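Local atomic coordinates of probable mRNA-capping enzyme (Acanthamoeba polyphaga mimivirus, PDB entry 3BGY), a protein that caps viral messenger RNA, its N-terminal triphosphatase domain, the part described here, removing the terminal phosphate from the RNA 5' end before guanylyl transfer and methylation. Residues Lys65-Ile77 with Arg85-Phe97. Residues are numbered along the deposited sequence; the frame is centred on the assembly and turned at random.
Sequences KIESNNYLDISLI and RVSLFNQEQIGEF. With ACT (acetate ion), chain E.
Tyr71 and Phe89 lie side by side in an offset stack, with ring centroids 4.7 Å apart and planes inclined by 24°. Phe89 CE2 sits over the Tyr71 ring, while Tyr71 CB stands over the face of Phe89, 4.0 Å from its centroid, as a CH-pi donor. With CG held between the backbone N and the carbonyl carbon (chi1 61°), Tyr71 can keep its ring beside that of Phe89. Next along this face, Ser87 OG donates a 2.6 Å hydrogen bond to Asp73 OD1, reaching the syn side of the carboxylate but 30° out of its plane. Asp73 OD2 faces Arg85 NH1 across a long 4.0 Å salt bridge, well off the guanidinium plane, so charge alone links them; Lys175 is a second, weak ion-pair partner. Tyr71, Asp73, Arg85 and Ser87 belong to the hairpin 66-77/83-88 of the closed antiparallel barrel of a tunnel triphosphatase, paired by four backbone hydrogen bonds between Leu72 and Leu88 and between Ile74 and Val86; Phe89 follows directly. The opposite face is apolar: Ile74 CD1 meets Leu88 CD1 at 3.8 Å and lies over the Phe97 ring, Ile74 CG1 comes closer to that ring, at CZ, and Leu72 CD2 approaches Phe97 CD2 at 3.8 Å. Ile94, one helical turn before Phe97, packs on Leu72 CB. Where the chain turns from strand to helix, Gln91 NE2 bridges Asn70 O (2.8 Å, above the carbonyl plane) and Phe89 O, and one water donates to both oxygens. Asn90 OD1 caps the helix 91-101 by accepting from Gln93 N at 2.9 Å.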
ATOM      1  N   LYS A  65      -3.694 -10.875  15.735  1.00 14.40           N
ATOM      2  CA  LYS A  65      -4.253 -10.178  14.591  1.00 12.46           C
ATOM      3  C   LYS A  65      -3.583  -8.834  14.318  1.00 17.27           C
ATOM      4  O   LYS A  65      -4.083  -8.047  13.496  1.00 14.44           O
ATOM      5  CB  LYS A  65      -5.767 -10.021  14.806  1.00 16.81           C
ATOM      6  CG  LYS A  65      -6.495 -11.364  15.000  1.00 16.09           C
ATOM      7  CD  LYS A  65      -6.479 -12.177  13.731  1.00 24.29           C
ATOM      8  CE  LYS A  65      -7.259 -13.474  13.873  1.00 29.31           C
ATOM      9  NZ  LYS A  65      -7.096 -14.330  12.670  1.00 36.47           N
ATOM     10  N   ILE A  66      -2.466  -8.573  15.015  1.00 14.71           N
ATOM     11  CA  ILE A  66      -1.684  -7.339  14.814  1.00 12.48           C
ATOM     12  C   ILE A  66      -0.384  -7.726  14.114  1.00 19.87           C
ATOM     13  O   ILE A  66       0.273  -8.702  14.487  1.00 18.98           O
ATOM     14  CB  ILE A  66      -1.317  -6.607  16.152  1.00 12.90           C
ATOM     15  CG1 ILE A  66      -2.575  -6.235  16.950  1.00 12.90           C
ATOM     16  CG2 ILE A  66      -0.510  -5.343  15.860  1.00 15.68           C
ATOM     17  CD1 ILE A  66      -2.320  -5.638  18.335  1.00 16.20           C
ATOM     18  N   GLU A  67       0.001  -6.962  13.104  1.00 12.69           N
ATOM     19  CA  GLU A  67       1.264  -7.220  12.421  1.00 17.81           C
ATOM     20  C   GLU A  67       1.926  -5.847  12.277  1.00 23.63           C
ATOM     21  O   GLU A  67       1.272  -4.874  11.886  1.00 22.16           O
ATOM     22  CB  GLU A  67       1.031  -7.847  11.044  1.00 17.92           C
ATOM     23  CG  GLU A  67       2.295  -8.348  10.350  1.00 43.37           C
ATOM     24  CD  GLU A  67       2.006  -8.903   8.967  1.00 49.16           C
ATOM     25  OE1 GLU A  67       1.353  -9.963   8.882  1.00 54.97           O
ATOM     26  OE2 GLU A  67       2.417  -8.268   7.970  1.00 58.70           O
ATOM     27  N   SER A  68       3.197  -5.744  12.653  1.00 15.56           N
ATOM     28  CA  SER A  68       3.877  -4.464  12.506  1.00 15.05           C
ATOM     29  C   SER A  68       5.208  -4.713  11.843  1.00 19.65           C
ATOM     30  O   SER A  68       5.864  -5.716  12.122  1.00 20.43           O
ATOM     31  CB  SER A  68       4.042  -3.707  13.826  1.00 23.27           C
ATOM     32  OG  SER A  68       4.650  -4.498  14.818  1.00 29.07           O
ATOM     33  N   ASN A  69       5.553  -3.880  10.871  1.00 16.42           N
ATOM     34  CA  ASN A  69       6.814  -4.069  10.144  1.00 19.04           C
ATOM     35  C   ASN A  69       7.439  -2.760   9.737  1.00 21.49           C
ATOM     36  O   ASN A  69       6.736  -1.819   9.428  1.00 16.19           O
ATOM     37  CB  ASN A  69       6.580  -4.824   8.823  1.00 19.17           C
ATOM     38  CG  ASN A  69       6.234  -6.280   9.012  1.00 29.53           C
ATOM     39  OD1 ASN A  69       7.060  -7.077   9.467  1.00 36.59           O
ATOM     40  ND2 ASN A  69       5.014  -6.643   8.647  1.00 30.47           N
ATOM     41  N   ASN A  70       8.764  -2.749   9.678  1.00 17.71           N
ATOM     42  CA  ASN A  70       9.550  -1.607   9.196  1.00 15.65           C
ATOM     43  C   ASN A  70      10.106  -2.177   7.871  1.00 18.34           C
ATOM     44  O   ASN A  70      10.650  -3.292   7.843  1.00 19.16           O
ATOM     45  CB  ASN A  70      10.754  -1.282  10.092  1.00 18.67           C
ATOM     46  CG  ASN A  70      10.368  -0.878  11.484  1.00 29.47           C
ATOM     47  OD1 ASN A  70       9.496  -0.050  11.672  1.00 27.99           O
ATOM     48  ND2 ASN A  70      11.048  -1.446  12.475  1.00 34.99           N
ATOM     49  N   TYR A  71       9.906  -1.472   6.765  1.00 15.96           N
ATOM     50  CA  TYR A  71      10.406  -1.950   5.476  1.00 14.57           C
ATOM     51  C   TYR A  71      10.702  -0.832   4.507  1.00 17.26           C
ATOM     52  O   TYR A  71      10.166   0.255   4.634  1.00 14.78           O
ATOM     53  CB  TYR A  71       9.434  -2.958   4.835  1.00 13.45           C
ATOM     54  CG  TYR A  71       8.042  -2.451   4.517  1.00 16.05           C
ATOM     55  CD1 TYR A  71       7.055  -2.381   5.513  1.00 16.12           C
ATOM     56  CD2 TYR A  71       7.683  -2.128   3.201  1.00 15.02           C
ATOM     57  CE1 TYR A  71       5.732  -2.008   5.187  1.00 18.00           C
ATOM     58  CE2 TYR A  71       6.364  -1.762   2.865  1.00 20.02           C
ATOM     59  CZ  TYR A  71       5.401  -1.704   3.861  1.00 19.20           C
ATOM     60  OH  TYR A  71       4.122  -1.316   3.532  1.00 21.04           O
ATOM     61  N   LEU A  72      11.534  -1.130   3.514  1.00 13.60           N
ATOM     62  CA  LEU A  72      11.885  -0.157   2.488  1.00 12.64           C
ATOM     63  C   LEU A  72      11.280  -0.573   1.135  1.00 15.16           C
ATOM     64  O   LEU A  72      11.530  -1.686   0.644  1.00 12.93           O
ATOM     65  CB  LEU A  72      13.425  -0.070   2.348  1.00 12.77           C
ATOM     66  CG  LEU A  72      13.910   0.844   1.222  1.00 13.74           C
ATOM     67  CD1 LEU A  72      13.550   2.268   1.505  1.00 17.33           C
ATOM     68  CD2 LEU A  72      15.411   0.689   1.003  1.00 17.09           C
ATOM     69  N   ASP A  73      10.457   0.305   0.553  1.00 12.07           N
ATOM     70  CA  ASP A  73       9.877   0.073  -0.775  1.00 13.53           C
ATOM     71  C   ASP A  73      10.712   0.785  -1.821  1.00 18.34           C
ATOM     72  O   ASP A  73      10.980   1.977  -1.692  1.00 17.48           O
ATOM     73  CB  ASP A  73       8.468   0.673  -0.905  1.00 15.73           C
ATOM     74  CG  ASP A  73       7.384  -0.244  -0.424  1.00 21.50           C
ATOM     75  OD1 ASP A  73       7.663  -1.418  -0.138  1.00 22.19           O
ATOM     76  OD2 ASP A  73       6.221   0.205  -0.377  1.00 24.60           O
ATOM     77  N   ILE A  74      11.081   0.067  -2.881  1.00 13.02           N
ATOM     78  CA  ILE A  74      11.851   0.665  -3.971  1.00 11.36           C
ATOM     79  C   ILE A  74      10.963   0.474  -5.176  1.00 11.94           C
ATOM     80  O   ILE A  74      10.670  -0.651  -5.585  1.00 14.16           O
ATOM     81  CB  ILE A  74      13.226  -0.023  -4.202  1.00 12.30           C
ATOM     82  CG1 ILE A  74      14.074   0.028  -2.936  1.00 15.91           C
ATOM     83  CG2 ILE A  74      14.022   0.729  -5.277  1.00 15.73           C
ATOM     84  CD1 ILE A  74      14.066  -1.257  -2.161  1.00 21.73           C
ATOM     85  N   SER A  75      10.472   1.586  -5.709  1.00 12.05           N
ATOM     86  CA  SER A  75       9.588   1.504  -6.857  1.00 10.63           C
ATOM     87  C   SER A  75      10.271   1.966  -8.130  1.00 15.92           C
ATOM     88  O   SER A  75      10.829   3.067  -8.167  1.00 15.02           O
ATOM     89  CB  SER A  75       8.367   2.395  -6.642  1.00 15.15           C
ATOM     90  OG  SER A  75       7.613   1.985  -5.517  1.00 15.58           O
ATOM     91  N   LEU A  76      10.216   1.122  -9.161  1.00 11.86           N
ATOM     92  CA  LEU A  76      10.740   1.492 -10.484  1.00 12.56           C
ATOM     93  C   LEU A  76       9.532   1.925 -11.274  1.00 13.28           C
ATOM     94  O   LEU A  76       8.603   1.143 -11.474  1.00 14.71           O
ATOM     95  CB  LEU A  76      11.412   0.321 -11.189  1.00 12.28           C
ATOM     96  CG  LEU A  76      12.504  -0.404 -10.440  1.00 16.55           C
ATOM     97  CD1 LEU A  76      13.026  -1.481 -11.396  1.00 12.59           C
ATOM     98  CD2 LEU A  76      13.646   0.537 -10.011  1.00 20.46           C
ATOM     99  N   ILE A  77       9.542   3.189 -11.700  1.00 12.88           N
ATOM    100  CA  ILE A  77       8.417   3.788 -12.420  1.00 16.04           C
ATOM    101  C   ILE A  77       8.755   3.929 -13.893  1.00 15.86           C
ATOM    102  O   ILE A  77       9.635   4.676 -14.274  1.00 15.11           O
ATOM    103  CB  ILE A  77       8.036   5.146 -11.791  1.00 15.47           C
ATOM    104  CG1 ILE A  77       7.804   4.956 -10.288  1.00 16.25           C
ATOM    105  CG2 ILE A  77       6.730   5.712 -12.441  1.00 19.60           C
ATOM    106  CD1 ILE A  77       7.984   6.229  -9.487  1.00 25.88           C
ATOM    107  N   ARG A  85       7.654  -2.817  -8.083  1.00 11.06           N
ATOM    108  CA  ARG A  85       8.043  -2.472  -6.710  1.00 10.29           C
ATOM    109  C   ARG A  85       8.569  -3.627  -5.869  1.00 13.58           C
ATOM    110  O   ARG A  85       7.950  -4.677  -5.802  1.00 14.62           O
ATOM    111  CB  ARG A  85       6.845  -1.841  -5.981  1.00 12.28           C
ATOM    112  CG  ARG A  85       7.117  -1.353  -4.535  1.00 15.18           C
ATOM    113  CD  ARG A  85       5.833  -0.922  -3.861  1.00 21.83           C
ATOM    114  NE  ARG A  85       4.943  -2.056  -3.627  1.00 24.94           N
ATOM    115  CZ  ARG A  85       3.714  -1.955  -3.115  1.00 39.47           C
ATOM    116  NH1 ARG A  85       3.217  -0.772  -2.774  1.00 42.99           N
ATOM    117  NH2 ARG A  85       2.978  -3.041  -2.944  1.00 39.20           N
ATOM    118  N   VAL A  86       9.715  -3.405  -5.235  1.00 13.84           N
ATOM    119  CA  VAL A  86      10.301  -4.387  -4.342  1.00 13.72           C
ATOM    120  C   VAL A  86      10.212  -3.857  -2.902  1.00 14.43           C
ATOM    121  O   VAL A  86      10.579  -2.701  -2.641  1.00 14.25           O
ATOM    122  CB  VAL A  86      11.774  -4.666  -4.707  1.00 16.95           C
ATOM    123  CG1 VAL A  86      12.462  -5.464  -3.622  1.00 17.46           C
ATOM    124  CG2 VAL A  86      11.838  -5.413  -6.023  1.00 17.63           C
ATOM    125  N   SER A  87       9.717  -4.679  -1.977  1.00 12.98           N
ATOM    126  CA  SER A  87       9.661  -4.295  -0.567  1.00 14.51           C
ATOM    127  C   SER A  87      10.681  -5.153   0.186  1.00 14.28           C
ATOM    128  O   SER A  87      10.584  -6.376   0.144  1.00 16.98           O
ATOM    129  CB  SER A  87       8.269  -4.552   0.016  1.00 14.67           C
ATOM    130  OG  SER A  87       7.276  -3.902  -0.766  1.00 19.03           O
ATOM    131  N   LEU A  88      11.624  -4.506   0.855  1.00 12.65           N
ATOM    132  CA  LEU A  88      12.670  -5.199   1.630  1.00 13.90           C
ATOM    133  C   LEU A  88      12.290  -5.161   3.098  1.00 17.09           C
ATOM    134  O   LEU A  88      12.247  -4.081   3.694  1.00 14.23           O
ATOM    135  CB  LEU A  88      14.015  -4.518   1.408  1.00 13.20           C
ATOM    136  CG  LEU A  88      14.550  -4.497  -0.022  1.00 15.15           C
ATOM    137  CD1 LEU A  88      15.900  -3.778  -0.056  1.00 15.86           C
ATOM    138  CD2 LEU A  88      14.708  -5.932  -0.552  1.00 19.00           C
ATOM    139  N   PHE A  89      12.061  -6.345   3.685  1.00 14.74           N
ATOM    140  CA  PHE A  89      11.651  -6.453   5.088  1.00 16.42           C
ATOM    141  C   PHE A  89      12.774  -6.799   6.055  1.00 18.76           C
ATOM    142  O   PHE A  89      12.634  -6.637   7.266  1.00 20.59           O
ATOM    143  CB  PHE A  89      10.514  -7.479   5.240  1.00 16.86           C
ATOM    144  CG  PHE A  89       9.201  -7.015   4.675  1.00 15.88           C
ATOM    145  CD1 PHE A  89       8.903  -7.224   3.316  1.00 17.97           C
ATOM    146  CD2 PHE A  89       8.235  -6.399   5.498  1.00 18.72           C
ATOM    147  CE1 PHE A  89       7.663  -6.824   2.776  1.00 21.72           C
ATOM    148  CE2 PHE A  89       6.981  -5.999   4.959  1.00 15.46           C
ATOM    149  CZ  PHE A  89       6.696  -6.210   3.602  1.00 20.98           C
ATOM    150  N   ASN A  90      13.880  -7.314   5.527  1.00 17.18           N
ATOM    151  CA  ASN A  90      15.000  -7.672   6.407  1.00 23.63           C
ATOM    152  C   ASN A  90      15.825  -6.403   6.704  1.00 20.17           C
ATOM    153  O   ASN A  90      16.375  -5.808   5.797  1.00 19.32           O
ATOM    154  CB  ASN A  90      15.830  -8.762   5.728  1.00 24.52           C
ATOM    155  CG  ASN A  90      17.017  -9.186   6.558  1.00 29.97           C
ATOM    156  OD1 ASN A  90      18.059  -8.547   6.517  1.00 24.67           O
ATOM    157  ND2 ASN A  90      16.848 -10.238   7.344  1.00 31.39           N
ATOM    158  N   GLN A  91      15.917  -6.020   7.982  1.00 22.65           N
ATOM    159  CA  GLN A  91      16.633  -4.799   8.391  1.00 24.14           C
ATOM    160  C   GLN A  91      18.107  -4.724   8.032  1.00 30.28           C
ATOM    161  O   GLN A  91      18.591  -3.658   7.649  1.00 28.40           O
ATOM    162  CB  GLN A  91      16.403  -4.491   9.881  1.00 26.00           C
ATOM    163  CG  GLN A  91      14.934  -4.568  10.344  1.00 39.39           C
ATOM    164  CD  GLN A  91      14.003  -3.634   9.580  1.00 41.46           C
ATOM    165  OE1 GLN A  91      14.171  -2.408   9.609  1.00 44.60           O
ATOM    166  NE2 GLN A  91      13.040  -4.216   8.854  1.00 29.67           N
ATOM    167  N   GLU A  92      18.797  -5.868   8.069  1.00 25.04           N
ATOM    168  CA  GLU A  92      20.207  -5.929   7.703  1.00 28.15           C
ATOM    169  C   GLU A  92      20.356  -5.691   6.185  1.00 25.15           C
ATOM    170  O   GLU A  92      21.231  -4.936   5.764  1.00 27.73           O
ATOM    171  CB  GLU A  92      20.801  -7.287   8.111  1.00 31.18           C
ATOM    172  CG  GLU A  92      22.316  -7.406   7.919  1.00 39.82           C
ATOM    173  CD  GLU A  92      22.926  -8.658   8.548  1.00 44.90           C
ATOM    174  OE1 GLU A  92      22.186  -9.541   9.040  1.00 51.61           O
ATOM    175  OE2 GLU A  92      24.169  -8.755   8.548  1.00 50.72           O
ATOM    176  N   GLN A  93      19.414  -6.234   5.403  1.00 23.19           N
ATOM    177  CA  GLN A  93      19.398  -6.098   3.939  1.00 19.66           C
ATOM    178  C   GLN A  93      19.091  -4.646   3.518  1.00 19.57           C
ATOM    179  O   GLN A  93      19.679  -4.150   2.549  1.00 21.27           O
ATOM    180  CB  GLN A  93      18.381  -7.075   3.323  1.00 20.16           C
ATOM    181  CG  GLN A  93      18.345  -7.049   1.789  1.00 30.11           C
ATOM    182  CD  GLN A  93      17.713  -8.276   1.170  1.00 32.87           C
ATOM    183  OE1 GLN A  93      16.879  -8.951   1.781  1.00 34.28           O
ATOM    184  NE2 GLN A  93      18.133  -8.589  -0.052  1.00 41.19           N
ATOM    185  N   ILE A  94      18.213  -3.977   4.274  1.00 20.16           N
ATOM    186  CA  ILE A  94      17.842  -2.562   4.032  1.00 18.33           C
ATOM    187  C   ILE A  94      19.103  -1.699   4.206  1.00 23.94           C
ATOM    188  O   ILE A  94      19.443  -0.901   3.326  1.00 26.44           O
ATOM    189  CB  ILE A  94      16.735  -2.070   5.025  1.00 20.90           C
ATOM    190  CG1 ILE A  94      15.404  -2.784   4.763  1.00 19.67           C
ATOM    191  CG2 ILE A  94      16.507  -0.526   4.889  1.00 25.94           C
ATOM    192  CD1 ILE A  94      14.363  -2.615   5.867  1.00 20.77           C
ATOM    193  N   GLY A  95      19.827  -1.954   5.299  1.00 26.22           N
ATOM    194  CA  GLY A  95      21.055  -1.231   5.612  1.00 31.61           C
ATOM    195  C   GLY A  95      22.132  -1.462   4.577  1.00 27.58           C
ATOM    196  O   GLY A  95      22.823  -0.525   4.178  1.00 32.50           O
ATOM    197  N   GLU A  96      22.223  -2.707   4.098  1.00 32.68           N
ATOM    198  CA  GLU A  96      23.197  -3.099   3.080  1.00 27.96           C
ATOM    199  C   GLU A  96      22.899  -2.448   1.745  1.00 32.56           C
ATOM    200  O   GLU A  96      23.812  -1.992   1.061  1.00 29.53           O
ATOM    201  CB  GLU A  96      23.245  -4.613   2.925  1.00 31.14           C
ATOM    202  CG  GLU A  96      24.057  -5.305   4.009  1.00 41.80           C
ATOM    203  CD  GLU A  96      24.272  -6.778   3.726  1.00 47.74           C
ATOM    204  OE1 GLU A  96      24.614  -7.126   2.572  1.00 55.06           O
ATOM    205  OE2 GLU A  96      24.112  -7.589   4.660  1.00 50.90           O
ATOM    206  N   PHE A  97      21.610  -2.353   1.417  1.00 26.16           N
ATOM    207  CA  PHE A  97      21.170  -1.723   0.182  1.00 25.12           C
ATOM    208  C   PHE A  97      21.538  -0.232   0.200  1.00 21.15           C
ATOM    209  O   PHE A  97      22.084   0.269  -0.777  1.00 24.71           O
ATOM    210  CB  PHE A  97      19.655  -1.902   0.004  1.00 21.15           C
ATOM    211  CG  PHE A  97      19.086  -1.176  -1.195  1.00 24.29           C
ATOM    212  CD1 PHE A  97      19.169  -1.728  -2.475  1.00 28.93           C
ATOM    213  CD2 PHE A  97      18.508   0.096  -1.043  1.00 20.80           C
ATOM    214  CE1 PHE A  97      18.684  -1.021  -3.608  1.00 29.48           C
ATOM    215  CE2 PHE A  97      18.018   0.820  -2.164  1.00 23.88           C
ATOM    216  CZ  PHE A  97      18.109   0.263  -3.443  1.00 22.69           C
TER
HETATM  217  C   ACT E2005       6.717  -7.163  14.821  1.00 57.90           C
HETATM  218  O   ACT E2005       7.154  -7.958  13.834  1.00 60.93           O
HETATM  219  OXT ACT E2005       6.608  -5.989  14.635  1.00 58.50           O
HETATM  220  CH3 ACT E2005       6.360  -7.732  16.155  1.00 53.83           C
HETATM  221  O   HOH W   1      10.361  -5.961   8.827  1.00 43.51           O